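Local coordinates for alkaline serine protease (Thermobifida fusca, PDB 2PFE), which probably cleaves peptide bonds within proteins as a chymotrypsin-like serine endopeptidase of the S1 family, the chain here being the mature protease domain, at residues A[51-63]-A[117-129]. Residues are numbered along the deposited sequence; the frame is centred on the assembly and turned at random.
Sequences AGSYFPGRDMGWV and TVRYAEGTVTGLT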
ATOM      1  N   ALA A  51       0.416   7.541 -11.921  1.00  5.23           N
ATOM      2  CA  ALA A  51       0.231   7.018 -13.268  1.00  5.67           C
ATOM      3  C   ALA A  51      -1.146   6.378 -13.441  1.00  5.69           C
ATOM      4  O   ALA A  51      -1.667   6.327 -14.550  1.00  6.56           O
ATOM      5  CB  ALA A  51       1.328   6.038 -13.619  1.00  5.22           C
ATOM      6  N   GLY A  52      -1.723   5.892 -12.343  1.00  5.44           N
ATOM      7  CA  GLY A  52      -3.066   5.336 -12.357  1.00  5.06           C
ATOM      8  C   GLY A  52      -3.649   5.419 -10.966  1.00  4.72           C
ATOM      9  O   GLY A  52      -2.934   5.272  -9.996  1.00  5.21           O
ATOM     10  N   SER A  53      -4.961   5.635 -10.882  1.00  4.82           N
ATOM     11  CA  SER A  53      -5.688   5.696  -9.624  1.00  5.37           C
ATOM     12  C   SER A  53      -7.174   5.432  -9.867  1.00  4.81           C
ATOM     13  O   SER A  53      -7.818   6.105 -10.677  1.00  5.19           O
ATOM     14  CB  SER A  53      -5.494   7.048  -8.930  1.00  5.24           C
ATOM     15  OG  SER A  53      -6.403   7.204  -7.859  1.00  7.09           O
ATOM     16  N   TYR A  54      -7.681   4.413  -9.185  1.00  3.32           N
ATOM     17  CA  TYR A  54      -9.090   4.088  -9.143  1.00  3.37           C
ATOM     18  C   TYR A  54      -9.563   4.226  -7.703  1.00  3.35           C
ATOM     19  O   TYR A  54      -9.242   3.379  -6.842  1.00  4.46           O
ATOM     20  CB  TYR A  54      -9.303   2.651  -9.630  1.00  3.60           C
ATOM     21  CG  TYR A  54     -10.708   2.373 -10.113  1.00  5.10           C
ATOM     22  CD1 TYR A  54     -11.809   2.755  -9.364  1.00  7.69           C
ATOM     23  CD2 TYR A  54     -10.929   1.693 -11.308  1.00  7.07           C
ATOM     24  CE1 TYR A  54     -13.119   2.500  -9.812  1.00  5.04           C
ATOM     25  CE2 TYR A  54     -12.224   1.421 -11.757  1.00  7.37           C
ATOM     26  CZ  TYR A  54     -13.307   1.821 -10.997  1.00  7.39           C
ATOM     27  OH  TYR A  54     -14.586   1.564 -11.458  1.00  9.60           O
ATOM     28  N   PHE A  55     -10.298   5.313  -7.448  1.00  3.55           N
ATOM     29  CA  PHE A  55     -10.857   5.630  -6.135  1.00  2.91           C
ATOM     30  C   PHE A  55     -11.881   6.720  -6.335  1.00  3.51           C
ATOM     31  O   PHE A  55     -11.587   7.710  -6.980  1.00  4.25           O
ATOM     32  CB  PHE A  55      -9.803   6.146  -5.125  1.00  3.86           C
ATOM     33  CG  PHE A  55     -10.419   6.595  -3.819  1.00  4.07           C
ATOM     34  CD1 PHE A  55     -10.793   5.649  -2.868  1.00  4.49           C
ATOM     35  CD2 PHE A  55     -10.688   7.943  -3.568  1.00  3.98           C
ATOM     36  CE1 PHE A  55     -11.401   6.035  -1.655  1.00  4.34           C
ATOM     37  CE2 PHE A  55     -11.288   8.338  -2.369  1.00  6.85           C
ATOM     38  CZ  PHE A  55     -11.633   7.388  -1.404  1.00  4.79           C
ATOM     39  N   PRO A  56     -13.069   6.557  -5.759  1.00  3.38           N
ATOM     40  CA  PRO A  56     -13.616   5.409  -4.989  1.00  3.51           C
ATOM     41  C   PRO A  56     -14.013   4.206  -5.864  1.00  3.37           C
ATOM     42  O   PRO A  56     -13.515   4.058  -6.992  1.00  2.88           O
ATOM     43  CB  PRO A  56     -14.840   6.015  -4.304  1.00  3.27           C
ATOM     44  CG  PRO A  56     -15.316   7.101  -5.283  1.00  3.73           C
ATOM     45  CD  PRO A  56     -14.031   7.677  -5.846  1.00  2.65           C
ATOM     46  N   GLY A  57     -14.907   3.361  -5.363  1.00  3.02           N
ATOM     47  CA  GLY A  57     -15.229   2.107  -6.037  1.00  3.67           C
ATOM     48  C   GLY A  57     -14.208   1.046  -5.681  1.00  4.13           C
ATOM     49  O   GLY A  57     -14.539   0.018  -5.063  1.00  4.25           O
ATOM     50  N   ARG A  58     -12.966   1.279  -6.103  1.00  3.57           N
ATOM     51  CA  ARG A  58     -11.809   0.542  -5.584  1.00  4.44           C
ATOM     52  C   ARG A  58     -10.936   1.535  -4.815  1.00  3.73           C
ATOM     53  O   ARG A  58     -11.337   2.679  -4.618  1.00  3.47           O
ATOM     54  CB  ARG A  58     -11.041  -0.162  -6.709  1.00  5.13           C
ATOM     55  CG  ARG A  58     -11.832  -1.215  -7.527  1.00  8.78           C
ATOM     56  CD  ARG A  58     -12.149  -2.493  -6.698  1.00 15.90           C
ATOM     57  NE  ARG A  58     -11.870  -3.735  -7.432  1.00 19.39           N
ATOM     58  CZ  ARG A  58     -11.029  -4.703  -7.038  1.00 18.75           C
ATOM     59  NH1 ARG A  58     -10.373  -4.649  -5.867  1.00 18.03           N
ATOM     60  NH2 ARG A  58     -10.863  -5.762  -7.815  1.00 20.03           N
ATOM     61  N   ASP A  59      -9.764   1.096  -4.361  1.00  3.89           N
ATOM     62  CA  ASP A  59      -8.819   2.024  -3.734  1.00  3.97           C
ATOM     63  C   ASP A  59      -7.385   1.642  -4.079  1.00  3.85           C
ATOM     64  O   ASP A  59      -6.587   1.201  -3.217  1.00  4.50           O
ATOM     65  CB  ASP A  59      -9.041   2.161  -2.218  1.00  3.64           C
ATOM     66  CG  ASP A  59      -8.278   3.343  -1.631  1.00  4.99           C
ATOM     67  OD1 ASP A  59      -7.636   4.089  -2.410  1.00  4.86           O
ATOM     68  OD2 ASP A  59      -8.319   3.553  -0.401  1.00  4.59           O
ATOM     69  N   MET A  60      -7.081   1.798  -5.364  1.00  4.33           N
ATOM     70  CA  MET A  60      -5.859   1.288  -5.945  1.00  4.84           C
ATOM     71  C   MET A  60      -5.216   2.325  -6.870  1.00  3.74           C
ATOM     72  O   MET A  60      -5.915   3.037  -7.608  1.00  3.23           O
ATOM     73  CB  MET A  60      -6.150  -0.001  -6.715  1.00  5.28           C
ATOM     74  CG  MET A  60      -7.179   0.134  -7.819  1.00  4.96           C
ATOM     75  SD  MET A  60      -7.473  -1.443  -8.603  1.00  8.27           S
ATOM     76  CE  MET A  60      -8.179  -2.472  -7.369  1.00 13.55           C
ATOM     77  N   GLY A  61      -3.890   2.360  -6.863  1.00  3.52           N
ATOM     78  CA  GLY A  61      -3.152   3.335  -7.648  1.00  3.48           C
ATOM     79  C   GLY A  61      -1.713   2.924  -7.789  1.00  3.58           C
ATOM     80  O   GLY A  61      -1.248   1.982  -7.112  1.00  3.68           O
ATOM     81  N   TRP A  62      -1.011   3.619  -8.667  1.00  4.19           N
ATOM     82  CA  TRP A  62       0.429   3.510  -8.693  1.00  3.89           C
ATOM     83  C   TRP A  62       1.067   4.808  -9.148  1.00  4.13           C
ATOM     84  O   TRP A  62       0.436   5.628  -9.827  1.00  4.12           O
ATOM     85  CB  TRP A  62       0.901   2.298  -9.522  1.00  5.00           C
ATOM     86  CG  TRP A  62       0.885   2.474 -10.995  1.00  4.53           C
ATOM     87  CD1 TRP A  62      -0.210   2.488 -11.812  1.00  5.45           C
ATOM     88  CD2 TRP A  62       2.031   2.610 -11.852  1.00  4.63           C
ATOM     89  NE1 TRP A  62       0.183   2.640 -13.123  1.00  5.68           N
ATOM     90  CE2 TRP A  62       1.547   2.704 -13.179  1.00  5.33           C
ATOM     91  CE3 TRP A  62       3.412   2.654 -11.628  1.00  6.64           C
ATOM     92  CZ2 TRP A  62       2.399   2.869 -14.284  1.00  5.66           C
ATOM     93  CZ3 TRP A  62       4.269   2.813 -12.734  1.00  5.33           C
ATOM     94  CH2 TRP A  62       3.753   2.921 -14.040  1.00  4.66           C
ATOM     95  N   VAL A  63       2.303   4.991  -8.693  1.00  4.02           N
ATOM     96  CA  VAL A  63       3.107   6.174  -8.971  1.00  3.96           C
ATOM     97  C   VAL A  63       4.286   5.778  -9.851  1.00  4.22           C
ATOM     98  O   VAL A  63       5.020   4.858  -9.510  1.00  4.07           O
ATOM     99  CB  VAL A  63       3.600   6.820  -7.649  1.00  3.49           C
ATOM    100  CG1 VAL A  63       4.662   7.910  -7.927  1.00  4.41           C
ATOM    101  CG2 VAL A  63       2.395   7.393  -6.876  1.00  4.06           C
ATOM    102  N   THR A 117     -17.279  -3.871   1.898  1.00  4.94           N
ATOM    103  CA  THR A 117     -17.644  -2.562   1.370  1.00  4.41           C
ATOM    104  C   THR A 117     -17.595  -1.550   2.488  1.00  4.79           C
ATOM    105  O   THR A 117     -18.136  -1.807   3.570  1.00  5.06           O
ATOM    106  CB  THR A 117     -19.064  -2.619   0.831  1.00  3.88           C
ATOM    107  OG1 THR A 117     -19.078  -3.467  -0.318  1.00  5.66           O
ATOM    108  CG2 THR A 117     -19.573  -1.209   0.473  1.00  7.37           C
ATOM    109  N   VAL A 118     -16.897  -0.430   2.259  1.00  5.16           N
ATOM    110  CA  VAL A 118     -16.832   0.654   3.242  1.00  6.69           C
ATOM    111  C   VAL A 118     -17.324   1.951   2.594  1.00  5.85           C
ATOM    112  O   VAL A 118     -16.887   2.295   1.490  1.00  5.53           O
ATOM    113  CB  VAL A 118     -15.381   0.829   3.754  1.00  6.83           C
ATOM    114  CG1 VAL A 118     -15.257   1.974   4.760  1.00  9.52           C
ATOM    115  CG2 VAL A 118     -14.879  -0.486   4.368  1.00  8.25           C
ATOM    116  N   ARG A 119     -18.255   2.635   3.264  1.00  7.28           N
ATOM    117  CA  ARG A 119     -18.827   3.889   2.760  1.00  8.53           C
ATOM    118  C   ARG A 119     -17.979   5.073   3.255  1.00  8.74           C
ATOM    119  O   ARG A 119     -18.396   5.780   4.172  1.00 10.25           O
ATOM    120  CB  ARG A 119     -20.337   4.063   3.145  1.00  8.29           C
ATOM    121  CG  ARG A 119     -21.233   2.782   3.024  1.00 10.78           C
ATOM    122  CD  ARG A 119     -22.697   3.039   2.620  1.00 11.98           C
ATOM    123  NE  ARG A 119     -23.732   2.181   3.241  1.00 17.04           N
ATOM    124  CZ  ARG A 119     -23.622   0.894   3.604  1.00 17.21           C
ATOM    125  NH1 ARG A 119     -22.506   0.197   3.416  1.00 17.52           N
ATOM    126  NH2 ARG A 119     -24.674   0.278   4.144  1.00 19.79           N
ATOM    127  N   TYR A 120     -16.793   5.271   2.656  1.00  8.45           N
ATOM    128  CA  TYR A 120     -15.955   6.440   2.939  1.00  8.73           C
ATOM    129  C   TYR A 120     -16.656   7.758   2.538  1.00  9.25           C
ATOM    130  O   TYR A 120     -17.520   7.787   1.652  1.00  8.07           O
ATOM    131  CB  TYR A 120     -14.611   6.370   2.205  1.00  8.64           C
ATOM    132  CG  TYR A 120     -13.667   5.222   2.536  1.00  7.56           C
ATOM    133  CD1 TYR A 120     -13.116   4.449   1.501  1.00  7.47           C
ATOM    134  CD2 TYR A 120     -13.268   4.938   3.847  1.00  7.58           C
ATOM    135  CE1 TYR A 120     -12.213   3.407   1.764  1.00  7.97           C
ATOM    136  CE2 TYR A 120     -12.359   3.901   4.120  1.00  6.80           C
ATOM    137  CZ  TYR A 120     -11.843   3.134   3.068  1.00  6.63           C
ATOM    138  OH  TYR A 120     -10.942   2.121   3.307  1.00  6.74           O
ATOM    139  N   ALA A 121     -16.249   8.860   3.169  1.00 10.34           N
ATOM    140  CA  ALA A 121     -16.790  10.186   2.851  1.00 10.77           C
ATOM    141  C   ALA A 121     -16.654  10.586   1.369  1.00 10.93           C
ATOM    142  O   ALA A 121     -17.501  11.297   0.855  1.00 11.50           O
ATOM    143  CB  ALA A 121     -16.162  11.261   3.754  1.00 11.57           C
ATOM    144  N   GLU A 122     -15.602  10.111   0.693  1.00 11.23           N
ATOM    145  CA  GLU A 122     -15.372  10.413  -0.738  1.00 11.09           C
ATOM    146  C   GLU A 122     -16.170   9.503  -1.670  1.00 10.54           C
ATOM    147  O   GLU A 122     -16.280   9.754  -2.876  1.00 11.15           O
ATOM    148  CB  GLU A 122     -13.886  10.289  -1.089  1.00 11.87           C
ATOM    149  CG  GLU A 122     -13.005  11.347  -0.475  1.00 15.32           C
ATOM    150  CD  GLU A 122     -12.622  11.023   0.950  1.00 18.96           C
ATOM    151  OE1 GLU A 122     -12.816   9.862   1.387  1.00 19.38           O
ATOM    152  OE2 GLU A 122     -12.113  11.933   1.637  1.00 22.53           O
ATOM    153  N   GLY A 123     -16.722   8.443  -1.096  1.00  9.71           N
ATOM    154  CA  GLY A 123     -17.510   7.499  -1.844  1.00  8.52           C
ATOM    155  C   GLY A 123     -17.218   6.095  -1.368  1.00  6.69           C
ATOM    156  O   GLY A 123     -16.257   5.845  -0.639  1.00  7.19           O
ATOM    157  N   THR A 124     -18.059   5.187  -1.821  1.00  6.07           N
ATOM    158  CA  THR A 124     -18.061   3.810  -1.378  1.00  4.96           C
ATOM    159  C   THR A 124     -16.946   3.035  -2.090  1.00  4.72           C
ATOM    160  O   THR A 124     -16.714   3.195  -3.305  1.00  3.71           O
ATOM    161  CB  THR A 124     -19.451   3.214  -1.597  1.00  4.96           C
ATOM    162  OG1 THR A 124     -20.379   3.938  -0.772  1.00  7.61           O
ATOM    163  CG2 THR A 124     -19.479   1.744  -1.227  1.00  5.84           C
ATOM    164  N   VAL A 125     -16.257   2.218  -1.315  1.00  3.96           N
ATOM    165  CA  VAL A 125     -15.212   1.351  -1.855  1.00  4.67           C
ATOM    166  C   VAL A 125     -15.564  -0.099  -1.531  1.00  5.11           C
ATOM    167  O   VAL A 125     -15.946  -0.419  -0.398  1.00  4.53           O
ATOM    168  CB  VAL A 125     -13.815   1.691  -1.285  1.00  4.61           C
ATOM    169  CG1 VAL A 125     -12.786   0.676  -1.757  1.00  6.10           C
ATOM    170  CG2 VAL A 125     -13.396   3.071  -1.744  1.00  4.22           C
ATOM    171  N   THR A 126     -15.437  -0.969  -2.534  1.00  4.36           N
ATOM    172  CA  THR A 126     -15.773  -2.396  -2.391  1.00  4.33           C
ATOM    173  C   THR A 126     -14.504  -3.254  -2.482  1.00  3.86           C
ATOM    174  O   THR A 126     -13.429  -2.749  -2.824  1.00  4.16           O
ATOM    175  CB  THR A 126     -16.787  -2.857  -3.485  1.00  4.31           C
ATOM    176  OG1 THR A 126     -16.150  -2.845  -4.765  1.00  5.64           O
ATOM    177  CG2 THR A 126     -18.026  -1.962  -3.524  1.00  5.00           C
ATOM    178  N   GLY A 127     -14.639  -4.554  -2.194  1.00  3.53           N
ATOM    179  CA  GLY A 127     -13.528  -5.490  -2.404  1.00  3.84           C
ATOM    180  C   GLY A 127     -12.399  -5.438  -1.381  1.00  3.46           C
ATOM    181  O   GLY A 127     -11.334  -5.991  -1.615  1.00  4.03           O
ATOM    182  N   LEU A 128     -12.623  -4.771  -0.248  1.00  3.17           N
ATOM    183  CA  LEU A 128     -11.572  -4.582   0.751  1.00  4.01           C
ATOM    184  C   LEU A 128     -11.469  -5.742   1.722  1.00  3.69           C
ATOM    185  O   LEU A 128     -12.436  -6.425   2.024  1.00  4.31           O
ATOM    186  CB  LEU A 128     -11.818  -3.308   1.533  1.00  4.79           C
ATOM    187  CG  LEU A 128     -11.802  -2.004   0.730  1.00  4.27           C
ATOM    188  CD1 LEU A 128     -12.167  -0.825   1.623  1.00  7.12           C
ATOM    189  CD2 LEU A 128     -10.480  -1.803   0.027  1.00  7.65           C
ATOM    190  N   THR A 129     -10.270  -5.919   2.262  1.00  3.13           N
ATOM    191  CA  THR A 129     -10.052  -6.928   3.288  1.00  3.22           C
ATOM    192  C   THR A 129      -9.916  -6.259   4.645  1.00  3.61           C
ATOM    193  O   THR A 129      -9.068  -5.386   4.805  1.00  3.56           O
ATOM    194  CB  THR A 129      -8.781  -7.738   2.972  1.00  3.09           C
ATOM    195  OG1 THR A 129      -8.970  -8.406   1.718  1.00  4.01           O
ATOM    196  CG2 THR A 129      -8.498  -8.780   4.068  1.00  3.93           C
TER
HETATM  197  O   HOH W   1     -11.069  -3.126  -3.870  1.00 15.87           O
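Gly57 joins Val125 through a single beta bridge: Gly57 N donates to Thr124 O (2.7 Å), and Gly57 O accepts from Thr126 N (2.9 Å, N-H...O angle 178°). Beside this bridge the Phe55 ring reaches across to the hairpin. With CG anti to the backbone N (chi1 174°), the ring brings CE1 to 3.6 Å from Val125 CG2 and sets its edge, near the ring plane, against Tyr120 CD1. Farther round the rim, CE2 lies 3.5 Å from Glu122 CB, and Pro56, which follows a cis peptide bond, lays its CB over a ring face. In the two-barrel chymotrypsin fold this contact spans the interdomain cleft: the loop joining strands 48-54 and 60-65 of the N-terminal barrel touches the two-stranded hairpin 116-126, which leads into strand 128-131 of the C-terminal barrel. The same loop carries Asp59, the predicted charge-relay aspartate, whose OD2 is hydrogen-bonded to His35 and to Ser155. Tyr120 OH also bonds to Ser155, so that serine links the hairpin to the carboxylate. An alanine in place of Phe55 would probably open a gap, taking from Tyr120, Val125 and the aliphatic part of Glu122 the ring they share. Val125 also packs CG2 against Arg58 O at 3.6 Å, and a water bridges Arg58 NH1 and Thr126 O, 2.6 Å from each.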